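Local coordinates for protein putative acetyltransferase (Nocardia farcinica, PDB 3D9W) that probably transfers an acetyl group from acetyl-coenzyme A to arylamine substrates, at residues Tyr9-Ala14 / Ile201-Gly206; Ile241-Arg244 / Ser248-Ile251. All blocks are in the same frame, centred on the assembly; numbering follows the deposited sequence.

Overall arrangement
The two contacts lie on opposite sides of the chain's centre, with their own centres 35 Å apart and their nearest atoms about 23 Å apart, so neither touches the other. Interaction 1 comes first along the chain and is long-range: 186 residues separate Tyr-9 to Ala-14, in the loop before helix 18-25, from Ile-201 to Gly-206 on helix 200-212. Interaction 2 follows in series and is local, since Ile-241 to Arg-244 and Ser-248 to Ile-251 are the two arms of one hairpin at the edge of a four-stranded antiparallel sheet. They share no helix, strand or sheet. One is a buried tie between the N-terminal region and the later chain; the other builds strand pairing at the surface.

Interaction 1. Residues Tyr9-Ala14 / Ile201-Gly206; sequences YHWNGA and IDFEVG
Trp-11 and Phe-203 carry this contact by themselves, the six-membered ring of the indole meeting the phenyl ring of a helical residue. Their centroids are 5.5 Å apart and the planes are inclined at 47°, an oblique aromatic pair. The outer corner of the indole does the touching. CZ3 of Trp-11 comes 3.7 Å from CE2 of Phe-203, and CH2 of Trp-11 lies 3.9 Å from that same CE2 atom. The neighbouring Phe-203 atoms CD2 and CZ follow slightly farther off, so one side of the phenyl runs past the CZ3-CH2 bond while the two side chains cross at roughly a right angle.

Each ring reaches the other from a different kind of backbone. In Trp-11, CG lies beside the backbone N (chi1 -49°), and the length of the indole then brings its far end to the helix although the CB bond does not aim there. Phe-203 instead directs its CB bond toward the loop. The contacts are all between ring carbons and no hydrogen bond joins the two segments, which marks this as apolar packing between two buried rings; the contact is small, with 71 Å² buried in all.

The surroundings place the pair inside the fold. Trp-11 also packs on Ala-90 of helix 82-95 and Val-100 of strand 99-107, and Glu-94 accepts a hydrogen bond from its backbone N. Phe-203 makes an edge-to-face pair with Tyr-83 and touches Thr-104, so helix 200-212 and the N-terminal loop meet over helix 82-95 and strand 99-107.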
ATOM      1  N   TYR A   9       0.860  -5.399 -20.961  1.00 26.54           N
ATOM      2  CA  TYR A   9      -0.312  -5.769 -20.190  1.00 26.69           C
ATOM      3  C   TYR A   9      -0.004  -6.635 -18.984  1.00 26.35           C
ATOM      4  O   TYR A   9      -0.922  -7.152 -18.339  1.00 25.32           O
ATOM      5  CB  TYR A   9      -1.319  -6.489 -21.085  1.00 26.91           C
ATOM      6  CG  TYR A   9      -1.792  -5.660 -22.248  1.00 25.27           C
ATOM      7  CD1 TYR A   9      -1.014  -5.525 -23.397  1.00 26.29           C
ATOM      8  CD2 TYR A   9      -3.003  -4.985 -22.188  1.00 24.84           C
ATOM      9  CE1 TYR A   9      -1.438  -4.730 -24.463  1.00 25.00           C
ATOM     10  CE2 TYR A   9      -3.436  -4.188 -23.242  1.00 24.27           C
ATOM     11  CZ  TYR A   9      -2.651  -4.062 -24.374  1.00 25.11           C
ATOM     12  OH  TYR A   9      -3.075  -3.245 -25.395  1.00 24.99           O
ATOM     13  N   HIS A  10       1.275  -6.785 -18.668  1.00 26.32           N
ATOM     14  CA  HIS A  10       1.666  -7.621 -17.540  1.00 26.26           C
ATOM     15  C   HIS A  10       2.524  -6.884 -16.518  1.00 25.90           C
ATOM     16  O   HIS A  10       2.574  -5.655 -16.528  1.00 26.80           O
ATOM     17  CB  HIS A  10       2.347  -8.868 -18.085  1.00 25.68           C
ATOM     18  CG  HIS A  10       1.543  -9.549 -19.147  1.00 25.85           C
ATOM     19  ND1 HIS A  10       0.650 -10.562 -18.872  1.00 25.35           N
ATOM     20  CD2 HIS A  10       1.436  -9.302 -20.476  1.00 26.61           C
ATOM     21  CE1 HIS A  10       0.026 -10.909 -19.986  1.00 26.12           C
ATOM     22  NE2 HIS A  10       0.484 -10.159 -20.972  1.00 25.97           N
ATOM     23  N   TRP A  11       3.216  -7.603 -15.644  1.00 25.07           N
ATOM     24  CA  TRP A  11       3.967  -6.893 -14.620  1.00 24.93           C
ATOM     25  C   TRP A  11       5.465  -7.107 -14.504  1.00 26.19           C
ATOM     26  O   TRP A  11       6.011  -7.057 -13.402  1.00 25.15           O
ATOM     27  CB  TRP A  11       3.287  -7.155 -13.284  1.00 22.27           C
ATOM     28  CG  TRP A  11       1.831  -6.900 -13.412  1.00 20.22           C
ATOM     29  CD1 TRP A  11       0.879  -7.767 -13.877  1.00 20.08           C
ATOM     30  CD2 TRP A  11       1.171  -5.649 -13.223  1.00 19.65           C
ATOM     31  NE1 TRP A  11      -0.330  -7.128 -13.998  1.00 19.81           N
ATOM     32  CE2 TRP A  11      -0.177  -5.823 -13.602  1.00 20.38           C
ATOM     33  CE3 TRP A  11       1.586  -4.390 -12.770  1.00 17.33           C
ATOM     34  CZ2 TRP A  11      -1.109  -4.783 -13.541  1.00 19.79           C
ATOM     35  CZ3 TRP A  11       0.657  -3.357 -12.709  1.00 14.31           C
ATOM     36  CH2 TRP A  11      -0.669  -3.559 -13.092  1.00 16.82           C
ATOM     37  N   ASN A  12       6.120  -7.321 -15.645  1.00 26.82           N
ATOM     38  CA  ASN A  12       7.563  -7.541 -15.696  1.00 27.04           C
ATOM     39  C   ASN A  12       8.086  -8.428 -14.576  1.00 26.97           C
ATOM     40  O   ASN A  12       9.033  -8.051 -13.888  1.00 28.30           O
ATOM     41  CB  ASN A  12       8.319  -6.203 -15.667  1.00 28.83           C
ATOM     42  CG  ASN A  12       7.919  -5.275 -16.812  1.00 32.64           C
ATOM     43  OD1 ASN A  12       7.665  -5.730 -17.946  1.00 33.90           O
ATOM     44  ND2 ASN A  12       7.874  -3.965 -16.529  1.00 30.43           N
ATOM     45  N   GLY A  13       7.480  -9.597 -14.390  1.00 26.00           N
ATOM     46  CA  GLY A  13       7.926 -10.499 -13.344  1.00 26.21           C
ATOM     47  C   GLY A  13       9.350 -10.992 -13.558  1.00 27.15           C
ATOM     48  O   GLY A  13      10.084 -11.263 -12.601  1.00 26.94           O
ATOM     49  N   ALA A  14       9.754 -11.107 -14.818  1.00 27.30           N
ATOM     50  CA  ALA A  14      11.097 -11.569 -15.134  1.00 27.30           C
ATOM     51  C   ALA A  14      12.156 -10.759 -14.396  1.00 28.11           C
ATOM     52  O   ALA A  14      12.982 -11.315 -13.675  1.00 30.97           O
ATOM     53  CB  ALA A  14      11.333 -11.489 -16.630  1.00 26.26           C
ATOM     54  N   ILE A 201       1.161   1.329 -17.163  1.00 26.85           N
ATOM     55  CA  ILE A 201       1.152   2.676 -17.738  1.00 26.80           C
ATOM     56  C   ILE A 201       0.185   3.562 -16.953  1.00 26.52           C
ATOM     57  O   ILE A 201       0.449   4.745 -16.730  1.00 26.88           O
ATOM     58  CB  ILE A 201       0.702   2.677 -19.214  1.00 27.34           C
ATOM     59  CG1 ILE A 201       1.235   1.431 -19.948  1.00 31.41           C
ATOM     60  CG2 ILE A 201       1.207   3.946 -19.893  1.00 26.30           C
ATOM     61  CD1 ILE A 201       2.745   1.444 -20.328  1.00 28.36           C
ATOM     62  N   ASP A 202      -0.939   2.982 -16.539  1.00 26.30           N
ATOM     63  CA  ASP A 202      -1.945   3.703 -15.766  1.00 25.73           C
ATOM     64  C   ASP A 202      -1.379   4.052 -14.393  1.00 25.76           C
ATOM     65  O   ASP A 202      -1.716   5.087 -13.824  1.00 25.94           O
ATOM     66  CB  ASP A 202      -3.192   2.845 -15.587  1.00 25.72           C
ATOM     67  CG  ASP A 202      -3.681   2.264 -16.886  1.00 25.94           C
ATOM     68  OD1 ASP A 202      -3.892   3.051 -17.834  1.00 27.47           O
ATOM     69  OD2 ASP A 202      -3.857   1.026 -16.961  1.00 26.63           O
ATOM     70  N   PHE A 203      -0.530   3.176 -13.858  1.00 25.37           N
ATOM     71  CA  PHE A 203       0.086   3.419 -12.561  1.00 25.95           C
ATOM     72  C   PHE A 203       1.112   4.533 -12.664  1.00 27.78           C
ATOM     73  O   PHE A 203       1.267   5.317 -11.735  1.00 28.68           O
ATOM     74  CB  PHE A 203       0.769   2.160 -12.040  1.00 24.16           C
ATOM     75  CG  PHE A 203      -0.177   1.157 -11.455  1.00 24.92           C
ATOM     76  CD1 PHE A 203      -1.555   1.328 -11.568  1.00 24.40           C
ATOM     77  CD2 PHE A 203       0.306   0.032 -10.793  1.00 24.51           C
ATOM     78  CE1 PHE A 203      -2.441   0.389 -11.030  1.00 23.34           C
ATOM     79  CE2 PHE A 203      -0.575  -0.910 -10.252  1.00 24.66           C
ATOM     80  CZ  PHE A 203      -1.953  -0.727 -10.373  1.00 22.83           C
ATOM     81  N   GLU A 204       1.809   4.614 -13.794  1.00 29.62           N
ATOM     82  CA  GLU A 204       2.813   5.657 -13.952  1.00 30.54           C
ATOM     83  C   GLU A 204       2.154   7.034 -13.943  1.00 30.06           C
ATOM     84  O   GLU A 204       2.698   7.985 -13.388  1.00 30.58           O
ATOM     85  CB  GLU A 204       3.607   5.469 -15.244  1.00 31.98           C
ATOM     86  CG  GLU A 204       5.013   6.066 -15.146  1.00 36.20           C
ATOM     87  CD  GLU A 204       5.570   6.540 -16.491  1.00 37.69           C
ATOM     88  OE1 GLU A 204       5.445   5.795 -17.494  1.00 38.51           O
ATOM     89  OE2 GLU A 204       6.148   7.654 -16.541  1.00 37.49           O
ATOM     90  N   VAL A 205       0.985   7.141 -14.566  1.00 28.48           N
ATOM     91  CA  VAL A 205       0.267   8.410 -14.588  1.00 26.95           C
ATOM     92  C   VAL A 205      -0.112   8.740 -13.150  1.00 25.68           C
ATOM     93  O   VAL A 205       0.206   9.809 -12.628  1.00 24.63           O
ATOM     94  CB  VAL A 205      -1.032   8.312 -15.431  1.00 27.53           C
ATOM     95  CG1 VAL A 205      -1.840   9.599 -15.317  1.00 26.59           C
ATOM     96  CG2 VAL A 205      -0.686   8.031 -16.883  1.00 26.87           C
ATOM     97  N   GLY A 206      -0.798   7.793 -12.521  1.00 25.61           N
ATOM     98  CA  GLY A 206      -1.233   7.967 -11.152  1.00 24.95           C
ATOM     99  C   GLY A 206      -0.060   8.295 -10.260  1.00 24.46           C
ATOM    100  O   GLY A 206      -0.159   9.150  -9.377  1.00 24.28           O
TER

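Interaction 2. Residues Ile241-Arg244 / Ser248-Ile251; sequences ITER and SADI
Arg-244 and Ser-248 face each other where a beta hairpin opens into its turn, and with Asp-250 they bury the most surface in this antiparallel pairing of strands 239-243 and 249-253. The axes of the short segments 241-243 and 249-251 approach to 5.0 Å, with 172° between their N-to-C directions. Thr-242 and Asp-250 form the hydrogen-bonded pair, with Thr-242 N to Asp-250 O at 3.1 Å and Asp-250 N to Thr-242 O at 3.2 Å; non-hydrogen-bonded pairs flank it, Ile-241 with Ile-251 and Glu-243 with Ala-249.

Beyond the last strand pair, Arg-244 N donates to Ser-248 O at 3.1 Å. The arginine side chain then bends at chi3 (-78°) and folds back alongside Ser-248 toward Asp-250. One face of its guanidinium looks toward the carbonyl carbon of Ser-248, and NH2 of Arg-244 comes 3.3 Å from OG of Ser-248. That hydroxyl is hydrogen-bonded to Asp-246 in the turn.

Ile-241 and Ile-251 lie side by side on the face shared with Glu-243 and Ala-249, their CG2 methyls 3.7 Å apart. The carboxylate of Glu-243 has its salt-bridge partner in Arg-141, outside the hairpin. On the other face Thr-242 OG1 is hydrogen-bonded to ND1 of His-233, tying the hairpin to the next strand of the sheet.

Asp-250 stands on this second face too, and its carboxylate meets the edge of the arginine group with the two planes 23° apart. The resulting salt bridge is long, NH1 of Arg-244 lying 3.5 Å from OD2 of Asp-250.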
ATOM      1  N   ILE A 241       1.011   8.209  15.580  1.00 24.63           N
ATOM      2  CA  ILE A 241      -0.132   7.429  16.004  1.00 24.72           C
ATOM      3  C   ILE A 241       0.147   5.946  15.965  1.00 25.24           C
ATOM      4  O   ILE A 241       0.834   5.452  15.075  1.00 25.11           O
ATOM      5  CB  ILE A 241      -1.333   7.661  15.095  1.00 25.90           C
ATOM      6  CG1 ILE A 241      -1.397   9.129  14.676  1.00 27.77           C
ATOM      7  CG2 ILE A 241      -2.609   7.229  15.815  1.00 25.92           C
ATOM      8  CD1 ILE A 241      -2.409   9.405  13.581  1.00 28.62           C
ATOM      9  N   THR A 242      -0.395   5.243  16.948  1.00 25.74           N
ATOM     10  CA  THR A 242      -0.272   3.801  17.018  1.00 25.00           C
ATOM     11  C   THR A 242      -1.713   3.347  17.247  1.00 25.76           C
ATOM     12  O   THR A 242      -2.364   3.790  18.186  1.00 25.09           O
ATOM     13  CB  THR A 242       0.622   3.353  18.180  1.00 24.18           C
ATOM     14  OG1 THR A 242       1.944   3.874  17.999  1.00 21.16           O
ATOM     15  CG2 THR A 242       0.689   1.843  18.222  1.00 23.52           C
ATOM     16  N   GLU A 243      -2.210   2.482  16.372  1.00 26.76           N
ATOM     17  CA  GLU A 243      -3.578   1.993  16.445  1.00 28.05           C
ATOM     18  C   GLU A 243      -3.590   0.482  16.612  1.00 28.19           C
ATOM     19  O   GLU A 243      -2.661  -0.193  16.180  1.00 27.93           O
ATOM     20  CB  GLU A 243      -4.297   2.357  15.152  1.00 29.58           C
ATOM     21  CG  GLU A 243      -5.794   2.344  15.234  1.00 33.57           C
ATOM     22  CD  GLU A 243      -6.437   2.536  13.875  1.00 36.52           C
ATOM     23  OE1 GLU A 243      -5.836   3.248  13.030  1.00 37.92           O
ATOM     24  OE2 GLU A 243      -7.542   1.981  13.661  1.00 36.64           O
ATOM     25  N   ARG A 244      -4.646  -0.042  17.231  1.00 28.94           N
ATOM     26  CA  ARG A 244      -4.791  -1.486  17.442  1.00 29.25           C
ATOM     27  C   ARG A 244      -6.107  -1.986  16.853  1.00 29.06           C
ATOM     28  O   ARG A 244      -7.029  -1.204  16.639  1.00 29.31           O
ATOM     29  CB  ARG A 244      -4.683  -1.801  18.932  1.00 30.16           C
ATOM     30  CG  ARG A 244      -3.309  -1.435  19.476  1.00 34.10           C
ATOM     31  CD  ARG A 244      -3.139  -1.767  20.944  1.00 37.35           C
ATOM     32  NE  ARG A 244      -3.789  -0.803  21.831  1.00 41.24           N
ATOM     33  CZ  ARG A 244      -3.457   0.488  21.923  1.00 43.47           C
ATOM     34  NH1 ARG A 244      -2.473   0.985  21.174  1.00 43.25           N
ATOM     35  NH2 ARG A 244      -4.101   1.282  22.778  1.00 44.02           N
ATOM     36  N   SER A 248      -8.898   1.057  19.576  1.00 29.60           N
ATOM     37  CA  SER A 248      -8.203   1.948  20.502  1.00 30.11           C
ATOM     38  C   SER A 248      -6.890   2.449  19.912  1.00 29.13           C
ATOM     39  O   SER A 248      -6.408   1.923  18.901  1.00 28.71           O
ATOM     40  CB  SER A 248      -7.949   1.251  21.846  1.00 30.72           C
ATOM     41  OG  SER A 248      -7.058   0.159  21.716  1.00 31.72           O
ATOM     42  N   ALA A 249      -6.318   3.472  20.540  1.00 27.32           N
ATOM     43  CA  ALA A 249      -5.075   4.046  20.053  1.00 26.35           C
ATOM     44  C   ALA A 249      -4.537   5.152  20.951  1.00 25.72           C
ATOM     45  O   ALA A 249      -5.219   5.631  21.855  1.00 25.85           O
ATOM     46  CB  ALA A 249      -5.278   4.582  18.646  1.00 25.41           C
ATOM     47  N   ASP A 250      -3.293   5.538  20.700  1.00 26.26           N
ATOM     48  CA  ASP A 250      -2.648   6.607  21.449  1.00 26.85           C
ATOM     49  C   ASP A 250      -1.775   7.391  20.486  1.00 26.57           C
ATOM     50  O   ASP A 250      -1.401   6.894  19.429  1.00 26.67           O
ATOM     51  CB  ASP A 250      -1.813   6.042  22.594  1.00 27.26           C
ATOM     52  CG  ASP A 250      -0.716   5.140  22.117  1.00 28.73           C
ATOM     53  OD1 ASP A 250       0.275   5.668  21.565  1.00 31.33           O
ATOM     54  OD2 ASP A 250      -0.850   3.904  22.284  1.00 28.83           O
ATOM     55  N   ILE A 251      -1.470   8.627  20.841  1.00 27.58           N
ATOM     56  CA  ILE A 251      -0.656   9.458  19.977  1.00 30.45           C
ATOM     57  C   ILE A 251       0.437  10.165  20.735  1.00 30.76           C
ATOM     58  O   ILE A 251       0.506  10.123  21.961  1.00 31.48           O
ATOM     59  CB  ILE A 251      -1.482  10.541  19.316  1.00 32.91           C
ATOM     60  CG1 ILE A 251      -2.204  11.326  20.411  1.00 34.83           C
ATOM     61  CG2 ILE A 251      -2.462   9.929  18.317  1.00 35.21           C
ATOM     62  CD1 ILE A 251      -2.433  12.763  20.063  1.00 38.60           C
TER